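Local coordinates for mitogen-activated protein kinase, putative (Map kinase-like protein) (Leishmania major, PDB 3PG1) that probably acts as a serine/threonine protein kinase of the MAP kinase type, transferring phosphate from ATP to protein substrates, at residues M116-A121 against I165-N170; H135-M140 against F320-D325; G146-H151 against I309-A314. All coordinates share one frame; numbering follows the deposited sequence.

Interaction 1 of 3, residues M116-A121 against I165-N170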
loop_
_atom_site.group_PDB
_atom_site.type_symbol
_atom_site.label_atom_id
_atom_site.label_comp_id
_atom_site.label_asym_id
_atom_site.label_seq_id
_atom_site.Cartn_x
_atom_site.Cartn_y
_atom_site.Cartn_z
ATOM N N MET A 116 6.842 -3.844 12.369
ATOM C CA MET A 116 7.172 -2.437 12.535
ATOM C C MET A 116 6.616 -1.846 13.833
ATOM O O MET A 116 5.619 -2.352 14.363
ATOM C CB MET A 116 6.747 -1.634 11.300
ATOM C CG MET A 116 7.430 -2.110 10.040
ATOM S SD MET A 116 9.220 -1.920 10.156
ATOM C CE MET A 116 9.707 -2.853 8.804
ATOM N N ARG A 117 7.276 -0.801 14.358
ATOM C CA ARG A 117 6.867 -0.147 15.607
ATOM C C ARG A 117 5.438 0.393 15.531
ATOM O O ARG A 117 4.628 0.101 16.398
ATOM C CB ARG A 117 7.854 0.984 15.965
ATOM C CG ARG A 117 7.603 1.617 17.339
ATOM C CD ARG A 117 8.552 2.765 17.653
ATOM N NE ARG A 117 8.559 3.813 16.625
ATOM C CZ ARG A 117 7.726 4.851 16.591
ATOM N NH1 ARG A 117 6.785 4.991 17.519
ATOM N NH2 ARG A 117 7.824 5.752 15.624
ATOM N N THR A 118 5.116 1.145 14.461
ATOM C CA THR A 118 3.810 1.770 14.311
ATOM C C THR A 118 3.543 2.075 12.837
ATOM O O THR A 118 4.287 1.639 11.958
ATOM C CB THR A 118 3.741 3.037 15.234
ATOM O OG1 THR A 118 2.404 3.504 15.301
ATOM C CG2 THR A 118 4.678 4.180 14.792
ATOM N N ASP A 119 2.460 2.786 12.577
ATOM C CA ASP A 119 2.119 3.249 11.243
ATOM C C ASP A 119 1.862 4.750 11.319
ATOM O O ASP A 119 1.781 5.306 12.417
ATOM C CB ASP A 119 0.953 2.453 10.623
ATOM C CG ASP A 119 -0.322 2.452 11.435
ATOM O OD1 ASP A 119 -0.740 1.369 11.868
ATOM O OD2 ASP A 119 -0.930 3.520 11.583
ATOM N N LEU A 120 1.781 5.407 10.161
ATOM C CA LEU A 120 1.585 6.848 10.069
ATOM C C LEU A 120 0.210 7.312 10.533
ATOM O O LEU A 120 0.113 8.402 11.096
ATOM C CB LEU A 120 1.880 7.315 8.666
ATOM C CG LEU A 120 2.048 8.820 8.448
ATOM C CD1 LEU A 120 3.247 9.374 9.215
ATOM C CD2 LEU A 120 2.178 9.115 6.955
ATOM N N ALA A 121 -0.832 6.478 10.360
ATOM C CA ALA A 121 -2.196 6.811 10.831
ATOM C C ALA A 121 -2.194 7.010 12.361
ATOM O O ALA A 121 -2.775 7.973 12.853
ATOM C CB ALA A 121 -3.187 5.708 10.441
ATOM N N ILE A 165 1.506 2.940 5.703
ATOM C CA ILE A 165 2.802 3.609 5.685
ATOM C C ILE A 165 3.330 3.320 7.077
ATOM O O ILE A 165 2.803 3.862 8.050
ATOM C CB ILE A 165 2.710 5.122 5.359
ATOM C CG1 ILE A 165 2.184 5.339 3.910
ATOM C CG2 ILE A 165 4.110 5.769 5.546
ATOM C CD1 ILE A 165 1.660 6.759 3.624
ATOM N N LEU A 166 4.326 2.420 7.164
ATOM C CA LEU A 166 4.909 1.915 8.425
ATOM C C LEU A 166 6.172 2.640 8.843
ATOM O O LEU A 166 6.950 3.081 7.990
ATOM C CB LEU A 166 5.205 0.396 8.322
ATOM C CG LEU A 166 4.084 -0.501 7.736
ATOM C CD1 LEU A 166 4.443 -1.999 7.888
ATOM C CD2 LEU A 166 2.716 -0.208 8.398
ATOM N N LEU A 167 6.359 2.768 10.166
ATOM C CA LEU A 167 7.488 3.433 10.803
ATOM C C LEU A 167 8.227 2.348 11.635
ATOM O O LEU A 167 7.607 1.672 12.460
ATOM C CB LEU A 167 6.977 4.495 11.817
ATOM C CG LEU A 167 6.397 5.868 11.422
ATOM C CD1 LEU A 167 7.430 6.930 11.400
ATOM C CD2 LEU A 167 5.386 5.843 10.294
ATOM N N ALA A 168 9.539 2.200 11.433
ATOM C CA ALA A 168 10.343 1.256 12.223
ATOM C C ALA A 168 10.685 1.957 13.541
ATOM O O ALA A 168 10.416 3.155 13.660
ATOM C CB ALA A 168 11.616 0.902 11.466
ATOM N N ASP A 169 11.289 1.239 14.534
ATOM C CA ASP A 169 11.694 1.853 15.812
ATOM C C ASP A 169 12.636 3.028 15.537
ATOM O O ASP A 169 12.555 4.062 16.206
ATOM C CB ASP A 169 12.362 0.825 16.740
ATOM C CG ASP A 169 11.419 -0.262 17.206
ATOM O OD1 ASP A 169 11.415 -1.349 16.587
ATOM O OD2 ASP A 169 10.682 -0.027 18.193
ATOM N N ASN A 170 13.483 2.863 14.507
ATOM C CA ASN A 170 14.469 3.816 14.009
ATOM C C ASN A 170 13.840 4.897 13.098
ATOM O O ASN A 170 14.567 5.654 12.447
ATOM C CB ASN A 170 15.598 3.048 13.275
ATOM C CG ASN A 170 15.229 1.664 12.750
ATOM O OD1 ASN A 170 14.666 0.810 13.454
ATOM N ND2 ASN A 170 15.589 1.392 11.510
#
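The backbone N of L120 donates to O of I165 at 2.8 Å, nearly along the C=O axis (C=O...N angle 172°). L120 opens helix 120-125, where a first-turn N-H lacks a helical carbonyl and the strand supplies one. D119 just before it is the N-cap residue: its chi1 of 57° sets the carboxylate between its backbone N and carbonyl carbon, and OD2 takes the N-H of Q122. At T118 and D119 the chains pair as antiparallel strands; T118 with L167 is the hydrogen-bonded pair, D119 with L166 the non-hydrogen-bonded one. N of T118 reaches O of L167 at 3.2 Å in the carbonyl plane, while N of L167 donates to O of T118 at 3.0 Å, from well above the carbonyl plane of T118. R117 and T118 both face L167, a classic beta bulge. By sequence, 116-121 probably runs from the end of the kinase hinge into the helix that follows it, and 165-167 is the strand after the catalytic loop. On the face of D119 and L166, the side chain of M116 crosses that of L166 at about a right angle, CG 3.7 Å from CD1; in related kinases these two positions border the adenine pocket. The face of T118 and L167 is largely apolar: CB of L120 meets CB of I165 at 4.1 Å, CG2 of T118 lies 3.8 Å from CB of L167, and the buried leucines and isoleucine suit a surface turned to helix 133-152. R117 arches over T118, whose CG2 lies over one guanidinium face, toward its rim. NH2 of R117 bonds to OD1 of N171.

Interaction 2 of 3, residues H135-M140 against F320-D325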
loop_
_atom_site.group_PDB
_atom_site.type_symbol
_atom_site.label_atom_id
_atom_site.label_comp_id
_atom_site.label_asym_id
_atom_site.label_seq_id
_atom_site.Cartn_x
_atom_site.Cartn_y
_atom_site.Cartn_z
ATOM N N HIS A 135 9.914 16.789 9.812
ATOM C CA HIS A 135 9.461 15.394 9.844
ATOM C C HIS A 135 8.637 15.125 8.601
ATOM O O HIS A 135 8.779 14.064 7.987
ATOM C CB HIS A 135 8.587 15.101 11.086
ATOM C CG HIS A 135 9.321 15.033 12.380
ATOM N ND1 HIS A 135 8.827 15.661 13.523
ATOM C CD2 HIS A 135 10.495 14.436 12.682
ATOM C CE1 HIS A 135 9.703 15.412 14.474
ATOM N NE2 HIS A 135 10.728 14.677 14.017
ATOM N N ILE A 136 7.761 16.083 8.225
ATOM C CA ILE A 136 6.882 15.916 7.030
ATOM C C ILE A 136 7.714 15.764 5.762
ATOM O O ILE A 136 7.375 14.940 4.908
ATOM C CB ILE A 136 5.799 17.032 6.892
ATOM C CG1 ILE A 136 4.894 17.057 8.156
ATOM C CG2 ILE A 136 4.930 16.850 5.579
ATOM C CD1 ILE A 136 3.976 18.295 8.331
ATOM N N GLN A 137 8.735 16.605 5.597
ATOM C CA GLN A 137 9.566 16.568 4.399
ATOM C C GLN A 137 10.272 15.208 4.305
ATOM O O GLN A 137 10.332 14.579 3.237
ATOM C CB GLN A 137 10.572 17.738 4.427
ATOM C CG GLN A 137 11.421 17.810 3.151
ATOM C CD GLN A 137 12.785 18.450 3.356
ATOM O OE1 GLN A 137 13.313 19.128 2.476
ATOM N NE2 GLN A 137 13.376 18.273 4.516
ATOM N N TYR A 138 10.808 14.754 5.445
ATOM C CA TYR A 138 11.532 13.480 5.503
ATOM C C TYR A 138 10.614 12.299 5.166
ATOM O O TYR A 138 10.962 11.482 4.310
ATOM C CB TYR A 138 12.187 13.309 6.889
ATOM C CG TYR A 138 13.081 12.097 6.940
ATOM C CD1 TYR A 138 14.362 12.126 6.396
ATOM C CD2 TYR A 138 12.649 10.910 7.533
ATOM C CE1 TYR A 138 15.206 11.021 6.477
ATOM C CE2 TYR A 138 13.490 9.802 7.628
ATOM C CZ TYR A 138 14.764 9.863 7.093
ATOM O OH TYR A 138 15.568 8.762 7.091
ATOM N N PHE A 139 9.473 12.187 5.859
ATOM C CA PHE A 139 8.487 11.124 5.618
ATOM C C PHE A 139 8.030 11.110 4.177
ATOM O O PHE A 139 7.972 10.046 3.558
ATOM C CB PHE A 139 7.231 11.286 6.544
ATOM C CG PHE A 139 7.420 11.050 8.032
ATOM C CD1 PHE A 139 8.417 10.204 8.504
ATOM C CD2 PHE A 139 6.616 11.696 8.964
ATOM C CE1 PHE A 139 8.603 10.011 9.885
ATOM C CE2 PHE A 139 6.802 11.498 10.340
ATOM C CZ PHE A 139 7.784 10.653 10.790
ATOM N N MET A 140 7.662 12.293 3.634
ATOM C CA MET A 140 7.192 12.421 2.244
ATOM C C MET A 140 8.270 11.982 1.251
ATOM O O MET A 140 7.945 11.330 0.258
ATOM C CB MET A 140 6.749 13.871 1.923
ATOM C CG MET A 140 5.368 14.236 2.537
ATOM S SD MET A 140 4.079 12.967 2.197
ATOM C CE MET A 140 4.052 12.933 0.406
ATOM N N PHE A 320 11.949 19.113 -1.741
ATOM C CA PHE A 320 12.908 18.094 -1.264
ATOM C C PHE A 320 14.337 18.470 -1.500
ATOM O O PHE A 320 15.200 17.627 -1.286
ATOM C CB PHE A 320 12.649 16.741 -1.977
ATOM C CG PHE A 320 11.293 16.192 -1.634
ATOM C CD1 PHE A 320 10.303 16.091 -2.607
ATOM C CD2 PHE A 320 10.985 15.823 -0.324
ATOM C CE1 PHE A 320 9.047 15.578 -2.293
ATOM C CE2 PHE A 320 9.740 15.282 -0.009
ATOM C CZ PHE A 320 8.766 15.172 -0.994
ATOM N N GLU A 321 14.616 19.713 -1.915
ATOM C CA GLU A 321 16.000 20.146 -2.230
ATOM C C GLU A 321 17.064 19.728 -1.232
ATOM O O GLU A 321 18.107 19.214 -1.648
ATOM C CB GLU A 321 16.103 21.658 -2.498
ATOM C CG GLU A 321 17.366 22.032 -3.266
ATOM C CD GLU A 321 17.356 23.440 -3.836
ATOM O OE1 GLU A 321 16.562 23.716 -4.771
ATOM O OE2 GLU A 321 18.148 24.273 -3.337
ATOM N N SER A 322 16.809 19.915 0.066
ATOM C CA SER A 322 17.791 19.585 1.126
ATOM C C SER A 322 18.011 18.069 1.335
ATOM O O SER A 322 18.951 17.683 2.022
ATOM C CB SER A 322 17.400 20.242 2.456
ATOM O OG SER A 322 16.187 19.679 2.944
ATOM N N LEU A 323 17.157 17.224 0.741
ATOM C CA LEU A 323 17.228 15.775 0.940
ATOM C C LEU A 323 17.552 15.008 -0.312
ATOM O O LEU A 323 18.068 13.889 -0.232
ATOM C CB LEU A 323 15.861 15.266 1.442
ATOM C CG LEU A 323 15.299 15.812 2.799
ATOM C CD1 LEU A 323 14.025 15.043 3.168
ATOM C CD2 LEU A 323 16.288 15.679 3.970
ATOM N N PHE A 324 17.159 15.568 -1.461
ATOM C CA PHE A 324 17.255 14.910 -2.742
ATOM C C PHE A 324 18.642 14.566 -3.190
ATOM O O PHE A 324 19.575 15.360 -3.085
ATOM C CB PHE A 324 16.495 15.700 -3.839
ATOM C CG PHE A 324 16.592 15.118 -5.225
ATOM C CD1 PHE A 324 15.815 14.031 -5.592
ATOM C CD2 PHE A 324 17.491 15.639 -6.154
ATOM C CE1 PHE A 324 15.919 13.478 -6.872
ATOM C CE2 PHE A 324 17.604 15.079 -7.424
ATOM C CZ PHE A 324 16.779 14.027 -7.789
ATOM N N ASP A 325 18.753 13.369 -3.736
ATOM C CA ASP A 325 19.964 12.885 -4.375
ATOM C C ASP A 325 19.488 12.104 -5.611
ATOM O O ASP A 325 18.653 11.218 -5.463
ATOM C CB ASP A 325 20.783 11.969 -3.457
ATOM C CG ASP A 325 22.165 11.743 -4.010
ATOM O OD1 ASP A 325 23.120 11.943 -3.277
ATOM O OD2 ASP A 325 22.280 11.358 -5.179
#
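F320 drives the edge of its ring against helix 133-152, with CE2 3.4 Å from the backbone O of Q137 and CZ 3.8 Å from CB of M140. Both partners lie near the ring plane, so Q137 and M140 meet the edge of the phenyl group; Y141 and L144 of the same helix and L296 of helix 291-300 also touch it. A phenylalanine suits this buried place because its flat shape can slip between helices. Q137 runs out extended with CG anti to the backbone N (chi1 -176°), its side chain sliding past the phenyl group in the opposite direction. Its methylene CG is 4.0 Å from CD2 of F320 and 3.8 Å from CD1 of L323, and its polar end lies beside the S322 hydroxyl near the surface. L323 comes toward Q137 from the opposite direction and sets CD1 3.8 Å from CA of Y138. The loop is tightly turned here, since O of F320 accepts from N of both L323 and F324, which brings phenylalanine and leucine to the same helix surface. By sequence F320 closes the histidine-proline-tyrosine-phenylalanine run after helix 311-315, and a motif of this kind packed into the helical lobe is characteristic of the end of a protein kinase catalytic domain.

Interaction 3 of 3, residues G146-H151 against I309-A314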
loop_
_atom_site.group_PDB
_atom_site.type_symbol
_atom_site.label_atom_id
_atom_site.label_comp_id
_atom_site.label_asym_id
_atom_site.label_seq_id
_atom_site.Cartn_x
_atom_site.Cartn_y
_atom_site.Cartn_z
ATOM N N GLY A 146 9.367 5.114 -2.100
ATOM C CA GLY A 146 8.756 3.787 -2.130
ATOM C C GLY A 146 7.791 3.687 -3.312
ATOM O O GLY A 146 7.818 2.702 -4.036
ATOM N N LEU A 147 6.971 4.731 -3.561
ATOM C CA LEU A 147 6.076 4.729 -4.744
ATOM C C LEU A 147 6.873 4.706 -6.042
ATOM O O LEU A 147 6.556 3.927 -6.936
ATOM C CB LEU A 147 5.181 5.949 -4.717
ATOM C CG LEU A 147 4.091 6.013 -3.644
ATOM C CD1 LEU A 147 3.319 7.341 -3.780
ATOM C CD2 LEU A 147 3.161 4.805 -3.741
ATOM N N HIS A 148 7.967 5.505 -6.122
ATOM C CA HIS A 148 8.813 5.548 -7.320
ATOM C C HIS A 148 9.319 4.118 -7.632
ATOM O O HIS A 148 9.293 3.714 -8.773
ATOM C CB HIS A 148 10.035 6.488 -7.101
ATOM C CG HIS A 148 10.856 6.664 -8.365
ATOM N ND1 HIS A 148 10.372 7.400 -9.444
ATOM C CD2 HIS A 148 12.122 6.248 -8.646
ATOM C CE1 HIS A 148 11.314 7.316 -10.386
ATOM N NE2 HIS A 148 12.403 6.689 -9.923
ATOM N N VAL A 149 9.789 3.385 -6.613
ATOM C CA VAL A 149 10.326 2.029 -6.758
ATOM C C VAL A 149 9.206 1.090 -7.277
ATOM O O VAL A 149 9.428 0.334 -8.230
ATOM C CB VAL A 149 11.012 1.521 -5.437
ATOM C CG1 VAL A 149 11.467 0.051 -5.575
ATOM C CG2 VAL A 149 12.209 2.412 -5.095
ATOM N N LEU A 150 8.023 1.161 -6.681
ATOM C CA LEU A 150 6.922 0.337 -7.163
ATOM C C LEU A 150 6.610 0.686 -8.639
ATOM O O LEU A 150 6.623 -0.193 -9.493
ATOM C CB LEU A 150 5.655 0.589 -6.308
ATOM C CG LEU A 150 5.682 0.135 -4.839
ATOM C CD1 LEU A 150 4.369 0.563 -4.141
ATOM C CD2 LEU A 150 5.922 -1.383 -4.703
ATOM N N HIS A 151 6.468 1.980 -8.942
ATOM C CA HIS A 151 6.103 2.471 -10.292
ATOM C C HIS A 151 7.140 2.113 -11.336
ATOM O O HIS A 151 6.754 1.742 -12.460
ATOM C CB HIS A 151 5.848 3.979 -10.266
ATOM C CG HIS A 151 4.659 4.385 -9.434
ATOM N ND1 HIS A 151 4.395 5.721 -9.166
ATOM C CD2 HIS A 151 3.729 3.613 -8.805
ATOM C CE1 HIS A 151 3.320 5.719 -8.382
ATOM N NE2 HIS A 151 2.922 4.465 -8.099
ATOM N N ILE A 309 1.434 15.650 -11.145
ATOM C CA ILE A 309 2.904 15.564 -11.095
ATOM C C ILE A 309 3.356 14.091 -10.949
ATOM O O ILE A 309 2.747 13.348 -10.205
ATOM C CB ILE A 309 3.495 16.499 -10.005
ATOM C CG1 ILE A 309 5.050 16.654 -10.139
ATOM C CG2 ILE A 309 3.118 15.994 -8.563
ATOM C CD1 ILE A 309 5.661 17.777 -9.195
ATOM N N SER A 310 4.372 13.669 -11.710
ATOM C CA SER A 310 4.890 12.306 -11.654
ATOM C C SER A 310 5.761 12.119 -10.399
ATOM O O SER A 310 6.153 13.112 -9.781
ATOM C CB SER A 310 5.705 12.006 -12.912
ATOM O OG SER A 310 6.853 12.847 -12.935
ATOM N N THR A 311 6.059 10.861 -9.995
ATOM C CA THR A 311 6.938 10.669 -8.809
ATOM C C THR A 311 8.289 11.292 -9.009
ATOM O O THR A 311 8.827 11.895 -8.067
ATOM C CB THR A 311 7.211 9.195 -8.447
ATOM O OG1 THR A 311 7.739 8.568 -9.604
ATOM C CG2 THR A 311 6.027 8.486 -7.960
ATOM N N GLU A 312 8.870 11.135 -10.218
ATOM C CA GLU A 312 10.189 11.718 -10.412
ATOM C C GLU A 312 10.153 13.244 -10.295
ATOM O O GLU A 312 10.996 13.817 -9.620
ATOM C CB GLU A 312 10.863 11.253 -11.729
ATOM C CG GLU A 312 12.151 12.013 -11.978
ATOM C CD GLU A 312 12.997 11.694 -13.201
ATOM O OE1 GLU A 312 12.476 11.145 -14.194
ATOM O OE2 GLU A 312 14.152 12.166 -13.212
ATOM N N GLN A 313 9.189 13.893 -10.929
ATOM C CA GLN A 313 9.125 15.361 -10.851
ATOM C C GLN A 313 8.807 15.864 -9.406
ATOM O O GLN A 313 9.285 16.933 -9.008
ATOM C CB GLN A 313 8.119 15.921 -11.877
ATOM C CG GLN A 313 8.586 15.797 -13.357
ATOM C CD GLN A 313 9.457 16.982 -13.751
ATOM O OE1 GLN A 313 9.353 18.074 -13.181
ATOM N NE2 GLN A 313 10.379 16.804 -14.704
ATOM N N ALA A 314 8.035 15.082 -8.635
ATOM C CA ALA A 314 7.701 15.439 -7.227
ATOM C C ALA A 314 9.005 15.314 -6.422
ATOM O O ALA A 314 9.331 16.199 -5.660
ATOM C CB ALA A 314 6.686 14.454 -6.677
HETATM O O HOH W 1 5.864 7.116 -11.000
#
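A buried polar contact joins helix 133-152, a long helix of the kinase C-lobe, to the first turn of helix 311-315 near the end of the catalytic domain. T311 is the residue inserted between the two helices. Its OG1 lies 2.9 Å from ND1 of H148 in a nearly straight hydrogen bond (172°) made at the edge of the imidazole, in the ring plane. H148 can present that edge because its ring swings anti to the backbone N (chi1 -174°), reaching across to the neighbouring helix. The same hydroxyl holds a water at 2.8 Å from T311 OG1, and this water stands 2.7 Å from ND1 of H151, again in the plane of the ring. One turn of helix thus offers two histidines to a single threonine, one directly and one through water. The methyl of T311 is used too: CG2 approaches ND1 of H151 at 3.4 Å and CB of L147 at 4.2 Å, so a side chain with both a polar and an apolar branch fits the site. Next to it S310 acts as N-cap, its OG accepting from N of Q313 at 3.3 Å. NE2 of H151 bonds to D216, the aspartate of the D-x-W-S-x-G motif in helix 214-229, and NE2 of H148 makes a weak bond to O of L329. These outer acceptors would favour a proton on NE2 of both histidines, though weakly for H148; hydroxyl and water can each give or accept, so they can complement whichever state ND1 takes.

How the interactions relate
Helix 133-152 ties the three together. Interactions 2 and 3 both use it, their centres about 14 Å apart, and they meet where CD1 of F320 lies 3.2 Å from O of A314, so the 309-325 region follows the helix at two places along its length. Interaction 1 abuts another side of 135-140, that of F139: CD1 of L167 rests 3.6 Å from CE1 of F139, though the centres of interactions 1 and 2 are about 17 Å apart. Interactions 1 and 3 do not touch; their nearest atoms are about 8 Å apart. Judged by kinase topology, interaction 1 probably borders the nucleotide cleft, while interactions 2 and 3 lie within the helical lobe.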